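Local coordinates for protein putative 4-hydroxybenzoyl-CoA thioesterase (Geobacillus stearothermophilus, PDB 2OIW) that probably hydrolyses acyl-CoA thioesters, as a hotdog-fold thioesterase related to 4-hydroxybenzoyl-CoA thioesterases, although its substrate is not established, at residues A[25-30]-A[64-69]; A[30-35]-A[104-109]; A[36-41]-A[84-89]; A[119-122]-A[127-130]. One frame throughout, in Å; residues are numbered along the deposited sequence.

Contact 1: A[25-30]-A[64-69]; sequences TTVPVW and NQMYYG
V27 and M66 face each other with their CA atoms 9.8 Å apart, the closest pair of CA atoms between the start of helix 27-34 and the irregular loop 64-69. Side chains must span that gap, and M66, a selenomethionine, reaches across to both V27 and W30. Its CB, like those of V27 and W30, points toward the other segment. The chain runs straight through chi2 (174°) and then bends at chi3 (-75°). This bend turns the terminal methyl onto V27 while the selenium stays beside W30. M66 CE meets V27 CG2 at 3.8 Å, and the two side chains cross at about a right angle. M66 SE lies 4.0 Å from W30 CZ3. It sits in the plane of the indole, at the edge of the six-membered ring, so this is a Met-aromatic contact of the edge type. One face of the same indole carries CG2 of T26, 3.3 Å above the ring plane. The contact across the segments is wholly apolar and buried. The indole nitrogen NE1 of W30 has a weak hydrogen bond to OE2 of E15. I92 of strand 85-94 touches V27, W30 and M66 alike. M66 also rests on C99, and V27 on A100, both of strand 97-110. V60 and Y62 of strand 53-62 pack on V27. The contact thus lies between the start of helix 27-34 and three strands of the hotdog sheet.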
loop_
_atom_site.group_PDB
_atom_site.type_symbol
_atom_site.label_atom_id
_atom_site.label_comp_id
_atom_site.label_asym_id
_atom_site.label_seq_id
_atom_site.Cartn_x
_atom_site.Cartn_y
_atom_site.Cartn_z
ATOM N N THR A 25 5.072 5.118 6.024
ATOM C CA THR A 25 5.116 4.872 4.582
ATOM C C THR A 25 3.924 5.488 3.857
ATOM O O THR A 25 3.938 5.600 2.628
ATOM C CB THR A 25 5.230 3.395 4.246
ATOM O OG1 THR A 25 4.020 2.720 4.635
ATOM C CG2 THR A 25 6.463 2.781 4.993
ATOM N N THR A 26 2.918 5.891 4.639
ATOM C CA THR A 26 1.729 6.563 4.120
ATOM C C THR A 26 2.026 7.986 3.704
ATOM O O THR A 26 1.449 8.473 2.754
ATOM C CB THR A 26 0.558 6.499 5.148
ATOM O OG1 THR A 26 0.133 5.139 5.251
ATOM C CG2 THR A 26 -0.646 7.319 4.700
ATOM N N VAL A 27 2.924 8.654 4.411
ATOM C CA VAL A 27 3.228 10.042 4.114
ATOM C C VAL A 27 3.728 10.284 2.653
ATOM O O VAL A 27 3.243 11.187 1.963
ATOM C CB VAL A 27 4.175 10.645 5.209
ATOM C CG1 VAL A 27 4.697 12.022 4.802
ATOM C CG2 VAL A 27 3.421 10.741 6.552
ATOM N N PRO A 28 4.740 9.520 2.191
ATOM C CA PRO A 28 5.086 9.699 0.797
ATOM C C PRO A 28 3.915 9.423 -0.151
ATOM O O PRO A 28 3.910 9.941 -1.263
ATOM C CB PRO A 28 6.216 8.681 0.590
ATOM C CG PRO A 28 6.839 8.560 1.915
ATOM C CD PRO A 28 5.682 8.604 2.869
ATOM N N VAL A 29 2.941 8.616 0.280
ATOM C CA VAL A 29 1.818 8.267 -0.587
ATOM C C VAL A 29 0.904 9.495 -0.708
ATOM O O VAL A 29 0.445 9.833 -1.794
ATOM C CB VAL A 29 1.041 7.026 -0.085
ATOM C CG1 VAL A 29 -0.261 6.879 -0.796
ATOM C CG2 VAL A 29 1.858 5.735 -0.280
ATOM N N TRP A 30 0.708 10.184 0.405
ATOM C CA TRP A 30 -0.090 11.413 0.435
ATOM C C TRP A 30 0.622 12.606 -0.245
ATOM O O TRP A 30 -0.009 13.440 -0.944
ATOM C CB TRP A 30 -0.365 11.713 1.916
ATOM C CG TRP A 30 -1.370 10.773 2.541
ATOM C CD1 TRP A 30 -2.147 9.834 1.909
ATOM C CD2 TRP A 30 -1.770 10.773 3.908
ATOM N NE1 TRP A 30 -2.967 9.209 2.831
ATOM C CE2 TRP A 30 -2.754 9.779 4.060
ATOM C CE3 TRP A 30 -1.346 11.490 5.039
ATOM C CZ2 TRP A 30 -3.335 9.502 5.293
ATOM C CZ3 TRP A 30 -1.942 11.236 6.242
ATOM C CH2 TRP A 30 -2.927 10.257 6.361
ATOM N N ASN A 64 4.726 15.544 13.820
ATOM C CA ASN A 64 3.679 15.175 14.774
ATOM C C ASN A 64 2.952 13.973 14.233
ATOM O O ASN A 64 2.820 13.842 13.043
ATOM C CB ASN A 64 2.686 16.329 14.939
ATOM C CG ASN A 64 3.234 17.457 15.796
ATOM O OD1 ASN A 64 3.584 17.248 16.954
ATOM N ND2 ASN A 64 3.301 18.674 15.231
ATOM N N GLN A 65 2.441 13.111 15.089
ATOM C CA GLN A 65 1.728 11.945 14.588
ATOM C C GLN A 65 0.360 12.331 14.040
ATOM O O GLN A 65 -0.254 13.340 14.444
ATOM C CB GLN A 65 1.573 10.887 15.674
ATOM C CG GLN A 65 2.904 10.372 16.235
ATOM C CD GLN A 65 3.685 9.464 15.274
ATOM O OE1 GLN A 65 3.244 9.166 14.161
ATOM N NE2 GLN A 65 4.857 9.023 15.716
HETATM N N MSE A 66 -0.106 11.529 13.101
HETATM C CA MSE A 66 -1.437 11.725 12.580
HETATM C C MSE A 66 -2.307 10.502 12.837
HETATM O O MSE A 66 -1.806 9.416 13.156
HETATM C CB MSE A 66 -1.372 12.084 11.097
HETATM C CG MSE A 66 -0.868 13.508 10.861
HETATM SE SE MSE A 66 -0.610 13.858 8.932
HETATM C CE MSE A 66 1.078 12.819 8.707
ATOM N N TYR A 67 -3.605 10.705 12.709
ATOM C CA TYR A 67 -4.601 9.741 13.161
ATOM C C TYR A 67 -5.638 9.455 12.096
ATOM O O TYR A 67 -6.037 10.355 11.365
ATOM C CB TYR A 67 -5.278 10.273 14.447
ATOM C CG TYR A 67 -4.238 10.379 15.537
ATOM C CD1 TYR A 67 -3.705 9.211 16.104
ATOM C CD2 TYR A 67 -3.696 11.611 15.911
ATOM C CE1 TYR A 67 -2.707 9.265 17.067
ATOM C CE2 TYR A 67 -2.703 11.688 16.899
ATOM C CZ TYR A 67 -2.202 10.494 17.460
ATOM O OH TYR A 67 -1.199 10.495 18.416
ATOM N N TYR A 68 -6.085 8.206 12.025
ATOM C CA TYR A 68 -7.298 7.907 11.278
ATOM C C TYR A 68 -8.481 8.631 11.948
ATOM O O TYR A 68 -8.531 8.676 13.163
ATOM C CB TYR A 68 -7.537 6.380 11.290
ATOM C CG TYR A 68 -8.878 5.954 10.753
ATOM C CD1 TYR A 68 -9.204 6.177 9.424
ATOM C CD2 TYR A 68 -9.816 5.311 11.575
ATOM C CE1 TYR A 68 -10.425 5.789 8.923
ATOM C CE2 TYR A 68 -11.033 4.914 11.080
ATOM C CZ TYR A 68 -11.342 5.181 9.758
ATOM O OH TYR A 68 -12.546 4.793 9.256
ATOM N N GLY A 69 -9.424 9.174 11.170
ATOM C CA GLY A 69 -10.678 9.734 11.732
ATOM C C GLY A 69 -10.878 11.233 11.565
ATOM O O GLY A 69 -11.964 11.763 11.818
#

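Contact 2: A[30-35]-A[104-109]; sequences WFEAGR and SVYVNF
R35 and Y106 meet where helix 27-34, the first of two consecutive helices packed on the hotdog sheet, ends over strand 97-110. Along segment 30-35, E32 comes first. Its CG is 4.4 Å from Y106 OH, and its OE2 reaches that hydroxyl through a water, which donates to OE2 at 2.9 Å. The same carboxylate oxygen accepts hydrogen bonds from N23 and N24 of the third subunit, so E32 also faces the assembly. R35 follows, just past the helix. Its chain is extended from CG to NE and crosses the Y106 side chain at about a right angle, with CD 3.5 Å from Y106 CE1. The guanidinium and phenol planes are 61° apart. S104 CB and Y106 CE1 lie over one face of the guanidinium. S104 OG is near it but at a poor angle for bonding; E90 OE2 takes both the salt bridge from R35 NH2 and a hydrogen bond with S104 OG. With an alanine here, E90 would probably lose its cationic mate and a gap would open beside the Y106 ring. The one direct bond across the segments is weak: R35 NH1 donates to Y106 OH over 2.8 Å, bent to 122° at the hydrogen.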
loop_
_atom_site.group_PDB
_atom_site.type_symbol
_atom_site.label_atom_id
_atom_site.label_comp_id
_atom_site.label_asym_id
_atom_site.label_seq_id
_atom_site.Cartn_x
_atom_site.Cartn_y
_atom_site.Cartn_z
ATOM N N TRP A 30 0.708 10.184 0.405
ATOM C CA TRP A 30 -0.090 11.413 0.435
ATOM C C TRP A 30 0.622 12.606 -0.245
ATOM O O TRP A 30 -0.009 13.440 -0.944
ATOM C CB TRP A 30 -0.365 11.713 1.916
ATOM C CG TRP A 30 -1.370 10.773 2.541
ATOM C CD1 TRP A 30 -2.147 9.834 1.909
ATOM C CD2 TRP A 30 -1.770 10.773 3.908
ATOM N NE1 TRP A 30 -2.967 9.209 2.831
ATOM C CE2 TRP A 30 -2.754 9.779 4.060
ATOM C CE3 TRP A 30 -1.346 11.490 5.039
ATOM C CZ2 TRP A 30 -3.335 9.502 5.293
ATOM C CZ3 TRP A 30 -1.942 11.236 6.242
ATOM C CH2 TRP A 30 -2.927 10.257 6.361
ATOM N N PHE A 31 1.935 12.700 -0.046
ATOM C CA PHE A 31 2.768 13.683 -0.771
ATOM C C PHE A 31 2.693 13.469 -2.273
ATOM O O PHE A 31 2.542 14.426 -3.021
ATOM C CB PHE A 31 4.245 13.623 -0.325
ATOM C CG PHE A 31 4.535 14.387 0.943
ATOM C CD1 PHE A 31 3.887 15.596 1.223
ATOM C CD2 PHE A 31 5.487 13.914 1.829
ATOM C CE1 PHE A 31 4.188 16.306 2.386
ATOM C CE2 PHE A 31 5.799 14.598 2.980
ATOM C CZ PHE A 31 5.153 15.789 3.278
ATOM N N GLU A 32 2.783 12.224 -2.726
ATOM C CA GLU A 32 2.633 11.976 -4.173
ATOM C C GLU A 32 1.226 12.338 -4.673
ATOM O O GLU A 32 1.057 12.826 -5.790
ATOM C CB GLU A 32 2.975 10.517 -4.527
ATOM C CG GLU A 32 3.003 10.258 -6.072
ATOM C CD GLU A 32 3.118 8.774 -6.394
ATOM O OE1 GLU A 32 2.205 8.034 -5.982
ATOM O OE2 GLU A 32 4.141 8.347 -6.992
ATOM N N ALA A 33 0.210 12.076 -3.849
ATOM C CA ALA A 33 -1.157 12.498 -4.171
ATOM C C ALA A 33 -1.231 14.051 -4.342
ATOM O O ALA A 33 -1.861 14.552 -5.257
ATOM C CB ALA A 33 -2.141 11.991 -3.065
ATOM N N GLY A 34 -0.574 14.800 -3.461
ATOM C CA GLY A 34 -0.482 16.274 -3.565
ATOM C C GLY A 34 0.248 16.832 -4.787
ATOM O O GLY A 34 0.063 17.998 -5.145
ATOM N N ARG A 35 1.081 16.013 -5.420
ATOM C CA ARG A 35 1.792 16.383 -6.680
ATOM C C ARG A 35 0.937 16.262 -7.972
ATOM O O ARG A 35 1.380 16.629 -9.081
ATOM C CB ARG A 35 3.067 15.542 -6.794
ATOM C CG ARG A 35 4.048 15.767 -5.636
ATOM C CD ARG A 35 5.199 14.775 -5.689
ATOM N NE ARG A 35 5.873 14.731 -4.396
ATOM C CZ ARG A 35 6.344 13.627 -3.842
ATOM N NH1 ARG A 35 6.202 12.456 -4.462
ATOM N NH2 ARG A 35 6.927 13.696 -2.651
ATOM N N SER A 104 11.018 17.045 -2.298
ATOM C CA SER A 104 11.282 16.056 -3.336
ATOM C C SER A 104 11.804 16.707 -4.605
ATOM O O SER A 104 11.449 17.854 -4.943
ATOM C CB SER A 104 10.030 15.218 -3.643
ATOM O OG SER A 104 8.914 16.055 -3.872
ATOM N N VAL A 105 12.670 15.983 -5.293
ATOM C CA VAL A 105 13.255 16.487 -6.540
ATOM C C VAL A 105 12.832 15.498 -7.627
ATOM O O VAL A 105 12.989 14.281 -7.471
ATOM C CB VAL A 105 14.805 16.569 -6.443
ATOM C CG1 VAL A 105 15.426 17.181 -7.723
ATOM C CG2 VAL A 105 15.253 17.339 -5.171
ATOM N N TYR A 106 12.267 16.034 -8.694
ATOM C CA TYR A 106 11.797 15.264 -9.837
ATOM C C TYR A 106 12.561 15.725 -11.065
ATOM O O TYR A 106 12.966 16.873 -11.137
ATOM C CB TYR A 106 10.320 15.547 -10.038
ATOM C CG TYR A 106 9.386 14.630 -9.274
ATOM C CD1 TYR A 106 9.054 14.890 -7.956
ATOM C CD2 TYR A 106 8.821 13.501 -9.890
ATOM C CE1 TYR A 106 8.198 14.025 -7.248
ATOM C CE2 TYR A 106 7.953 12.647 -9.186
ATOM C CZ TYR A 106 7.642 12.918 -7.872
ATOM O OH TYR A 106 6.820 12.045 -7.178
ATOM N N VAL A 107 12.776 14.825 -12.018
ATOM C CA VAL A 107 13.331 15.213 -13.300
ATOM C C VAL A 107 12.256 15.033 -14.368
ATOM O O VAL A 107 11.506 14.055 -14.347
ATOM C CB VAL A 107 14.654 14.449 -13.641
ATOM C CG1 VAL A 107 14.431 12.942 -13.761
ATOM C CG2 VAL A 107 15.288 15.004 -14.914
ATOM N N ASN A 108 12.150 16.013 -15.259
ATOM C CA ASN A 108 11.304 15.911 -16.467
ATOM C C ASN A 108 12.052 15.039 -17.474
ATOM O O ASN A 108 12.998 15.500 -18.126
ATOM C CB ASN A 108 11.034 17.309 -17.058
ATOM C CG ASN A 108 10.386 17.255 -18.454
ATOM O OD1 ASN A 108 9.485 16.445 -18.728
ATOM N ND2 ASN A 108 10.834 18.134 -19.330
ATOM N N PHE A 109 11.653 13.775 -17.578
ATOM C CA PHE A 109 12.314 12.845 -18.460
ATOM C C PHE A 109 11.493 12.611 -19.734
ATOM O O PHE A 109 10.343 12.168 -19.685
ATOM C CB PHE A 109 12.657 11.525 -17.753
ATOM C CG PHE A 109 13.680 10.725 -18.482
ATOM C CD1 PHE A 109 15.030 10.962 -18.281
ATOM C CD2 PHE A 109 13.294 9.766 -19.418
ATOM C CE1 PHE A 109 16.010 10.252 -19.008
ATOM C CE2 PHE A 109 14.246 9.041 -20.146
ATOM C CZ PHE A 109 15.612 9.282 -19.932
HETATM O O HOH W 1 6.036 10.007 -8.458
#

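Contact 3: A[36-41]-A[84-89]; sequences HEIFKL and TSLTIY
In the helix-on-sheet layer of this hotdog fold, I38 of helix 36-42 packs on L86 and I88 of strand 85-94. The side chain of I38 points toward the strand and divides its two branches between these two residues. They lie two apart along the strand and present their side chains to the same face of the sheet. The longer branch of I38 goes to I88. The two side chains reach toward each other tip to tip, with I38 CD1 at 4.0 Å from I88 CD1. Both isoleucines have the same shape, CG1 anti to the carbonyl carbon and chi2 extended near 165°, which sends each CD1 outward to the meeting point. The shorter branch goes to L86, where I38 CG2 is 4.1 Å from L86 CD1. In this pair the side chains slide past each other in opposite directions. I78 of strand 72-81 touches both I38 and L86, and L127 of helix 121-128 also reaches L86. All three residues of the contact are buried, and their meeting is methyl against methyl. Its hold on the helix therefore rests on dispersion and on keeping water out, with no polar bond to fix the angle of approach.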
loop_
_atom_site.group_PDB
_atom_site.type_symbol
_atom_site.label_atom_id
_atom_site.label_comp_id
_atom_site.label_asym_id
_atom_site.label_seq_id
_atom_site.Cartn_x
_atom_site.Cartn_y
_atom_site.Cartn_z
ATOM N N HIS A 36 -0.299 15.774 -7.824
ATOM C CA HIS A 36 -1.223 15.552 -8.950
ATOM C C HIS A 36 -1.282 16.687 -9.991
ATOM O O HIS A 36 -1.105 16.450 -11.193
ATOM C CB HIS A 36 -2.638 15.315 -8.394
ATOM C CG HIS A 36 -3.617 14.831 -9.415
ATOM N ND1 HIS A 36 -3.644 13.522 -9.857
ATOM C CD2 HIS A 36 -4.601 15.478 -10.082
ATOM C CE1 HIS A 36 -4.615 13.386 -10.745
ATOM N NE2 HIS A 36 -5.200 14.561 -10.911
ATOM N N GLU A 37 -1.560 17.909 -9.530
ATOM C CA GLU A 37 -1.608 19.074 -10.432
ATOM C C GLU A 37 -0.272 19.362 -11.146
ATOM O O GLU A 37 -0.246 19.843 -12.264
ATOM C CB GLU A 37 -2.069 20.314 -9.674
ATOM C CG GLU A 37 -3.501 20.229 -9.143
ATOM C CD GLU A 37 -4.532 19.862 -10.210
ATOM O OE1 GLU A 37 -4.397 20.285 -11.387
ATOM O OE2 GLU A 37 -5.508 19.165 -9.857
ATOM N N ILE A 38 0.827 19.044 -10.488
ATOM C CA ILE A 38 2.132 19.168 -11.092
ATOM C C ILE A 38 2.283 18.142 -12.190
ATOM O O ILE A 38 2.667 18.505 -13.294
ATOM C CB ILE A 38 3.282 19.075 -10.051
ATOM C CG1 ILE A 38 3.261 20.327 -9.157
ATOM C CG2 ILE A 38 4.651 18.960 -10.758
ATOM C CD1 ILE A 38 4.126 20.229 -7.860
ATOM N N PHE A 39 2.013 16.871 -11.901
ATOM C CA PHE A 39 2.028 15.818 -12.930
ATOM C C PHE A 39 1.155 16.233 -14.129
ATOM O O PHE A 39 1.531 16.019 -15.291
ATOM C CB PHE A 39 1.552 14.466 -12.359
ATOM C CG PHE A 39 2.433 13.921 -11.260
ATOM C CD1 PHE A 39 3.758 14.345 -11.110
ATOM C CD2 PHE A 39 1.949 12.964 -10.383
ATOM C CE1 PHE A 39 4.559 13.826 -10.102
ATOM C CE2 PHE A 39 2.749 12.445 -9.369
ATOM C CZ PHE A 39 4.046 12.889 -9.226
ATOM N N LYS A 40 0.017 16.856 -13.840
ATOM C CA LYS A 40 -0.933 17.200 -14.887
ATOM C C LYS A 40 -0.367 18.271 -15.835
ATOM O O LYS A 40 -0.732 18.303 -17.012
ATOM C CB LYS A 40 -2.279 17.622 -14.286
ATOM C CG LYS A 40 -3.449 17.436 -15.221
ATOM C CD LYS A 40 -4.743 18.005 -14.635
ATOM C CE LYS A 40 -5.921 17.801 -15.581
ATOM N NZ LYS A 40 -5.638 18.292 -17.000
ATOM N N LEU A 41 0.545 19.115 -15.343
ATOM C CA LEU A 41 1.170 20.137 -16.203
ATOM C C LEU A 41 2.117 19.548 -17.266
ATOM O O LEU A 41 2.196 20.053 -18.404
ATOM C CB LEU A 41 1.888 21.186 -15.368
ATOM C CG LEU A 41 0.977 22.061 -14.498
ATOM C CD1 LEU A 41 1.806 22.854 -13.518
ATOM C CD2 LEU A 41 0.106 23.012 -15.341
ATOM N N THR A 84 16.114 20.888 -15.880
ATOM C CA THR A 84 15.373 19.690 -16.266
ATOM C C THR A 84 14.678 19.097 -15.043
ATOM O O THR A 84 14.033 18.040 -15.139
ATOM C CB THR A 84 16.317 18.598 -16.815
ATOM O OG1 THR A 84 17.137 18.116 -15.746
ATOM C CG2 THR A 84 17.189 19.135 -17.932
ATOM N N SER A 85 14.843 19.761 -13.896
ATOM C CA SER A 85 14.306 19.281 -12.629
ATOM C C SER A 85 13.487 20.310 -11.897
ATOM O O SER A 85 13.484 21.482 -12.253
ATOM C CB SER A 85 15.419 18.745 -11.700
ATOM O OG SER A 85 16.373 19.745 -11.427
ATOM N N LEU A 86 12.768 19.862 -10.883
ATOM C CA LEU A 86 12.125 20.800 -9.999
ATOM C C LEU A 86 12.154 20.223 -8.607
ATOM O O LEU A 86 12.170 19.014 -8.428
ATOM C CB LEU A 86 10.705 21.164 -10.496
ATOM C CG LEU A 86 9.453 20.343 -10.208
ATOM C CD1 LEU A 86 8.330 20.747 -11.188
ATOM C CD2 LEU A 86 9.706 18.870 -10.333
ATOM N N THR A 87 12.254 21.101 -7.627
ATOM C CA THR A 87 12.350 20.702 -6.233
ATOM C C THR A 87 11.063 21.202 -5.610
ATOM O O THR A 87 10.769 22.428 -5.612
ATOM C CB THR A 87 13.566 21.327 -5.568
ATOM O OG1 THR A 87 14.739 20.957 -6.313
ATOM C CG2 THR A 87 13.690 20.877 -4.125
ATOM N N ILE A 88 10.309 20.239 -5.088
ATOM C CA ILE A 88 9.039 20.485 -4.471
ATOM C C ILE A 88 9.202 20.629 -2.957
ATOM O O ILE A 88 9.927 19.852 -2.327
ATOM C CB ILE A 88 8.124 19.297 -4.774
ATOM C CG1 ILE A 88 7.766 19.243 -6.274
ATOM C CG2 ILE A 88 6.916 19.281 -3.869
ATOM C CD1 ILE A 88 7.179 17.904 -6.676
ATOM N N TYR A 89 8.527 21.618 -2.380
ATOM C CA TYR A 89 8.378 21.688 -0.944
ATOM C C TYR A 89 6.928 21.316 -0.600
ATOM O O TYR A 89 6.009 21.745 -1.287
ATOM C CB TYR A 89 8.759 23.072 -0.380
ATOM C CG TYR A 89 8.595 23.108 1.113
ATOM C CD1 TYR A 89 9.491 22.446 1.940
ATOM C CD2 TYR A 89 7.502 23.747 1.696
ATOM C CE1 TYR A 89 9.323 22.441 3.320
ATOM C CE2 TYR A 89 7.324 23.745 3.044
ATOM C CZ TYR A 89 8.232 23.097 3.858
ATOM O OH TYR A 89 8.039 23.100 5.216
#

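Contact 4: A[119-122]-A[127-130]; sequences IPDD and LREH
This is a short-range contact at the periphery of the hotdog fold, joining the two ends of the C-terminal helix 121-128. I119 comes just before the helix, with P120 at the N-cap position, and L127 belongs to its last turn. I119 and L127 form the buried part. Both side chains point across the contact and reach toward each other tip to tip, I119 CG2 lying 4.1 Å from L127 CD1. In I119, chi1 (-58°) sets CG1 beside the backbone N and anti to the carbonyl carbon, which leaves CG2 anti to the backbone N, before L127. I81 of strand 72-81 touches both residues, while F42 and L41 of helix 36-42 cover I119 and L127 respectively. The second part, D121 with R128, lies on the exposed side. The CB of D121 points away from the other segment, but its carboxylate comes back nearer to it. R128 likewise brings its guanidinium closer than its CB direction suggests. The charges are opposite, so a mild attraction is likely, though solvent would screen it. They do not form a salt bridge: D121 OD1 stays 4.2 Å from R128 NH2 and lies oblique to the guanidinium.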
loop_
_atom_site.group_PDB
_atom_site.type_symbol
_atom_site.label_atom_id
_atom_site.label_comp_id
_atom_site.label_asym_id
_atom_site.label_seq_id
_atom_site.Cartn_x
_atom_site.Cartn_y
_atom_site.Cartn_z
ATOM N N ILE A 119 12.587 21.753 -19.004
ATOM C CA ILE A 119 11.178 22.031 -18.827
ATOM C C ILE A 119 10.736 23.067 -19.864
ATOM O O ILE A 119 11.312 24.139 -19.938
ATOM C CB ILE A 119 10.920 22.553 -17.413
ATOM C CG1 ILE A 119 11.399 21.518 -16.385
ATOM C CG2 ILE A 119 9.460 22.942 -17.245
ATOM C CD1 ILE A 119 11.277 21.962 -14.940
ATOM N N PRO A 120 9.752 22.726 -20.717
ATOM C CA PRO A 120 9.346 23.724 -21.724
ATOM C C PRO A 120 8.845 25.025 -21.076
ATOM O O PRO A 120 8.315 25.006 -19.955
ATOM C CB PRO A 120 8.213 23.020 -22.499
ATOM C CG PRO A 120 8.427 21.558 -22.266
ATOM C CD PRO A 120 9.010 21.461 -20.856
ATOM N N ASP A 121 9.009 26.135 -21.789
ATOM C CA ASP A 121 8.710 27.456 -21.233
ATOM C C ASP A 121 7.266 27.624 -20.754
ATOM O O ASP A 121 7.040 28.212 -19.680
ATOM C CB ASP A 121 9.117 28.578 -22.198
ATOM C CG ASP A 121 10.469 29.189 -21.843
ATOM O OD1 ASP A 121 10.818 29.267 -20.638
ATOM O OD2 ASP A 121 11.181 29.619 -22.771
ATOM N N ASP A 122 6.304 27.096 -21.522
ATOM C CA ASP A 122 4.895 27.217 -21.149
ATOM C C ASP A 122 4.676 26.658 -19.721
ATOM O O ASP A 122 3.997 27.284 -18.891
ATOM C CB ASP A 122 3.929 26.641 -22.235
ATOM C CG ASP A 122 3.866 25.085 -22.260
ATOM O OD1 ASP A 122 4.545 24.469 -23.113
ATOM O OD2 ASP A 122 3.118 24.466 -21.456
ATOM N N LEU A 127 4.387 26.922 -13.511
ATOM C CA LEU A 127 5.054 26.565 -12.260
ATOM C C LEU A 127 5.425 27.775 -11.402
ATOM O O LEU A 127 5.296 27.721 -10.183
ATOM C CB LEU A 127 6.302 25.730 -12.557
ATOM C CG LEU A 127 6.130 24.339 -13.173
ATOM C CD1 LEU A 127 7.460 23.824 -13.734
ATOM C CD2 LEU A 127 5.535 23.362 -12.161
ATOM N N ARG A 128 5.874 28.863 -12.047
ATOM C CA ARG A 128 6.298 30.090 -11.343
ATOM C C ARG A 128 5.181 30.655 -10.459
ATOM O O ARG A 128 5.432 31.355 -9.474
ATOM C CB ARG A 128 6.742 31.189 -12.328
ATOM C CG ARG A 128 8.178 31.116 -12.866
ATOM C CD ARG A 128 8.346 32.063 -14.086
ATOM N NE ARG A 128 9.392 31.575 -14.993
ATOM C CZ ARG A 128 9.512 31.886 -16.280
ATOM N NH1 ARG A 128 8.648 32.709 -16.871
ATOM N NH2 ARG A 128 10.512 31.366 -16.984
ATOM N N GLU A 129 3.941 30.360 -10.825
ATOM C CA GLU A 129 2.813 30.880 -10.083
ATOM C C GLU A 129 2.361 29.904 -9.003
ATOM O O GLU A 129 1.303 30.088 -8.411
ATOM C CB GLU A 129 1.668 31.288 -11.033
ATOM C CG GLU A 129 1.417 32.828 -11.172
ATOM C CD GLU A 129 2.678 33.679 -11.382
ATOM O OE1 GLU A 129 3.470 33.401 -12.321
ATOM O OE2 GLU A 129 2.869 34.654 -10.610
ATOM N N HIS A 130 3.162 28.869 -8.752
ATOM C CA HIS A 130 2.949 27.999 -7.590
ATOM C C HIS A 130 4.226 27.856 -6.752
ATOM O O HIS A 130 4.470 26.822 -6.147
ATOM C CB HIS A 130 2.389 26.630 -8.001
ATOM C CG HIS A 130 1.100 26.705 -8.761
ATOM N ND1 HIS A 130 -0.087 27.088 -8.179
ATOM C CD2 HIS A 130 0.814 26.447 -10.058
ATOM C CE1 HIS A 130 -1.049 27.067 -9.084
ATOM N NE2 HIS A 130 -0.529 26.681 -10.234
#

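Contacts 2 and 3 join helical segments to the sheet, contact 1 joins a helix to a loop, and contact 4 links the two ends of helix 121-128. Contacts 2 and 3 are closest, with centres 6 Å apart. They use neighbouring antiparallel strands, where S104 O and I88 N are 2.6 Å apart, a probable hydrogen bond. Contact 3 meets contact 4, 9 Å away between centres, through L127 CD2, which lies 3.9 Å from L86 CD1. Contact 1 shares W30 and helix 27-34 with contact 2, though their centres are 17 Å apart. It lies opposite contact 4 about the centre of the chain. The side chain of W30 is about 10 Å from the magnesium ion bound at S14 and T16.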